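Local coordinates for hypothetical protein, GDSL-like Lipase/Acylhydrolase family protein (Bacteroides uniformis, PDB 4M8K), which is a putative GDSL-like lipase or acylhydrolase, probably hydrolysing ester bonds, at residues K22-G27 / Q75-N80. Residues are numbered along the deposited sequence; the frame is centred on the assembly and turned at random.
Sequences KVSILG and QLERNN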
loop_
_atom_site.group_PDB
_atom_site.type_symbol
_atom_site.label_atom_id
_atom_site.label_comp_id
_atom_site.label_asym_id
_atom_site.label_seq_id
_atom_site.Cartn_x
_atom_site.Cartn_y
_atom_site.Cartn_z
ATOM N N LYS A 22 -7.283 8.827 -12.178
ATOM C CA LYS A 22 -7.708 7.577 -11.582
ATOM C C LYS A 22 -6.600 7.050 -10.662
ATOM O O LYS A 22 -5.395 6.943 -11.045
ATOM C CB LYS A 22 -8.057 6.541 -12.658
ATOM C CG LYS A 22 -9.196 6.937 -13.566
ATOM C CD LYS A 22 -8.995 6.381 -14.969
ATOM C CE LYS A 22 -9.413 4.947 -15.071
ATOM N NZ LYS A 22 -9.507 4.564 -16.505
ATOM N N VAL A 23 -7.029 6.784 -9.453
ATOM C CA VAL A 23 -6.166 6.311 -8.357
ATOM C C VAL A 23 -6.495 4.858 -8.036
ATOM O O VAL A 23 -7.655 4.484 -7.745
ATOM C CB VAL A 23 -6.317 7.201 -7.080
ATOM C CG1 VAL A 23 -5.491 6.663 -5.946
ATOM C CG2 VAL A 23 -5.902 8.647 -7.342
ATOM N N SER A 24 -5.462 4.043 -8.064
ATOM C CA SER A 24 -5.536 2.707 -7.544
ATOM C C SER A 24 -4.600 2.546 -6.336
ATOM O O SER A 24 -3.574 3.238 -6.221
ATOM C CB SER A 24 -5.190 1.717 -8.648
ATOM O OG SER A 24 -6.234 1.513 -9.592
ATOM N N ILE A 25 -4.968 1.629 -5.442
ATOM C CA ILE A 25 -4.226 1.334 -4.202
ATOM C C ILE A 25 -3.855 -0.149 -4.202
ATOM O O ILE A 25 -4.700 -0.978 -4.529
ATOM C CB ILE A 25 -5.095 1.666 -2.981
ATOM C CG1 ILE A 25 -5.464 3.166 -2.996
ATOM C CG2 ILE A 25 -4.382 1.350 -1.664
ATOM C CD1 ILE A 25 -6.906 3.404 -2.648
ATOM N N LEU A 26 -2.591 -0.449 -3.848
ATOM C CA LEU A 26 -2.104 -1.803 -3.564
ATOM C C LEU A 26 -1.700 -1.778 -2.096
ATOM O O LEU A 26 -0.690 -1.159 -1.735
ATOM C CB LEU A 26 -0.945 -2.152 -4.467
ATOM C CG LEU A 26 -0.411 -3.558 -4.377
ATOM C CD1 LEU A 26 -1.460 -4.535 -4.817
ATOM C CD2 LEU A 26 0.853 -3.745 -5.210
ATOM N N GLY A 27 -2.554 -2.345 -1.237
ATOM C CA GLY A 27 -2.429 -2.172 0.215
ATOM C C GLY A 27 -2.676 -3.394 1.044
ATOM O O GLY A 27 -2.941 -4.529 0.545
ATOM N N GLN A 75 -10.648 9.956 -8.908
ATOM C CA GLN A 75 -11.594 8.895 -9.018
ATOM C C GLN A 75 -10.923 7.601 -8.528
ATOM O O GLN A 75 -9.771 7.337 -8.899
ATOM C CB GLN A 75 -11.905 8.896 -10.478
ATOM C CG GLN A 75 -12.814 7.874 -11.029
ATOM C CD GLN A 75 -12.896 8.090 -12.559
ATOM O OE1 GLN A 75 -12.769 7.148 -13.313
ATOM N NE2 GLN A 75 -13.099 9.358 -13.005
ATOM N N LEU A 76 -11.643 6.752 -7.778
ATOM C CA LEU A 76 -11.100 5.467 -7.370
ATOM C C LEU A 76 -11.175 4.548 -8.549
ATOM O O LEU A 76 -12.233 4.442 -9.151
ATOM C CB LEU A 76 -11.907 4.831 -6.212
ATOM C CG LEU A 76 -11.367 3.465 -5.771
ATOM C CD1 LEU A 76 -9.991 3.551 -5.157
ATOM C CD2 LEU A 76 -12.323 2.786 -4.784
ATOM N N GLU A 77 -10.061 3.921 -8.918
ATOM C CA GLU A 77 -10.068 2.912 -9.976
ATOM C C GLU A 77 -10.183 1.545 -9.256
ATOM O O GLU A 77 -11.256 0.910 -9.291
ATOM C CB GLU A 77 -8.831 3.042 -10.836
ATOM C CG GLU A 77 -8.621 1.951 -11.864
ATOM C CD GLU A 77 -9.527 2.077 -13.087
ATOM O OE1 GLU A 77 -10.367 3.003 -13.130
ATOM O OE2 GLU A 77 -9.420 1.235 -14.005
ATOM N N ARG A 78 -9.127 1.108 -8.553
ATOM C CA ARG A 78 -9.225 -0.147 -7.840
ATOM C C ARG A 78 -8.563 0.011 -6.500
ATOM O O ARG A 78 -7.455 0.486 -6.427
ATOM C CB ARG A 78 -8.530 -1.304 -8.565
ATOM C CG ARG A 78 -9.232 -1.784 -9.827
ATOM C CD ARG A 78 -10.656 -2.336 -9.575
ATOM N NE ARG A 78 -11.095 -2.953 -10.829
ATOM C CZ ARG A 78 -10.733 -4.177 -11.248
ATOM N NH1 ARG A 78 -9.976 -4.988 -10.506
ATOM N NH2 ARG A 78 -11.164 -4.602 -12.429
ATOM N N ASN A 79 -9.243 -0.458 -5.459
ATOM C CA ASN A 79 -8.625 -0.646 -4.146
ATOM C C ASN A 79 -8.301 -2.137 -3.883
ATOM O O ASN A 79 -9.111 -2.879 -3.286
ATOM C CB ASN A 79 -9.511 -0.073 -3.043
ATOM C CG ASN A 79 -8.806 -0.079 -1.696
ATOM O OD1 ASN A 79 -7.642 -0.438 -1.618
ATOM N ND2 ASN A 79 -9.555 0.192 -0.622
ATOM N N ASN A 80 -7.139 -2.538 -4.365
ATOM C CA ASN A 80 -6.640 -3.891 -4.127
ATOM C C ASN A 80 -5.848 -3.941 -2.838
ATOM O O ASN A 80 -4.624 -3.891 -2.833
ATOM C CB ASN A 80 -5.791 -4.374 -5.302
ATOM C CG ASN A 80 -5.600 -5.871 -5.298
ATOM O OD1 ASN A 80 -5.597 -6.509 -4.234
ATOM N ND2 ASN A 80 -5.440 -6.446 -6.477
#
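Bends at chi2 and chi3 (147° and 81°) swing the end of K22 over to the carboxylate of E77, whose own chain bends at chi2 (76°). E77 sits in a beta bulge of edge strand 75-81 and reaches K22 at the start of 22-27; the parallel sheet, in strand order 2-1-3-4-5, marks the flavodoxin-like alpha/beta/alpha fold of SGNH hydrolases. The evidence for the bulge is the register: V23 pairs with L76 but I25 with N79, so E77 and R78 both lie opposite S24. V23 O accepts E77 N at 2.7 Å, from above its carbonyl plane, while R78 N turns to S24 OG in a weak bond of 3.1 Å; L109 O also engages that hydroxyl. Regular pairing resumes with I25 N to R78 O at 2.9 Å. K22 CE makes the close contact with E77 OE1, 2.9 Å; NZ lies beyond, its salt bridge to OE1 long at 3.8 Å, and T111 N binds OE2. An alanine in place of K22 would probably cost E77 OE1 this distant partner and Q75 OE1 the methylenes beside it. On the face toward helix 64-71, I25 and L76 cross at roughly a right angle, CD1 to CD1 at 4.0 Å, and I25 CB rests 3.6 Å from N79 OD1, an oxygen hydrogen-bonded to S81 OG.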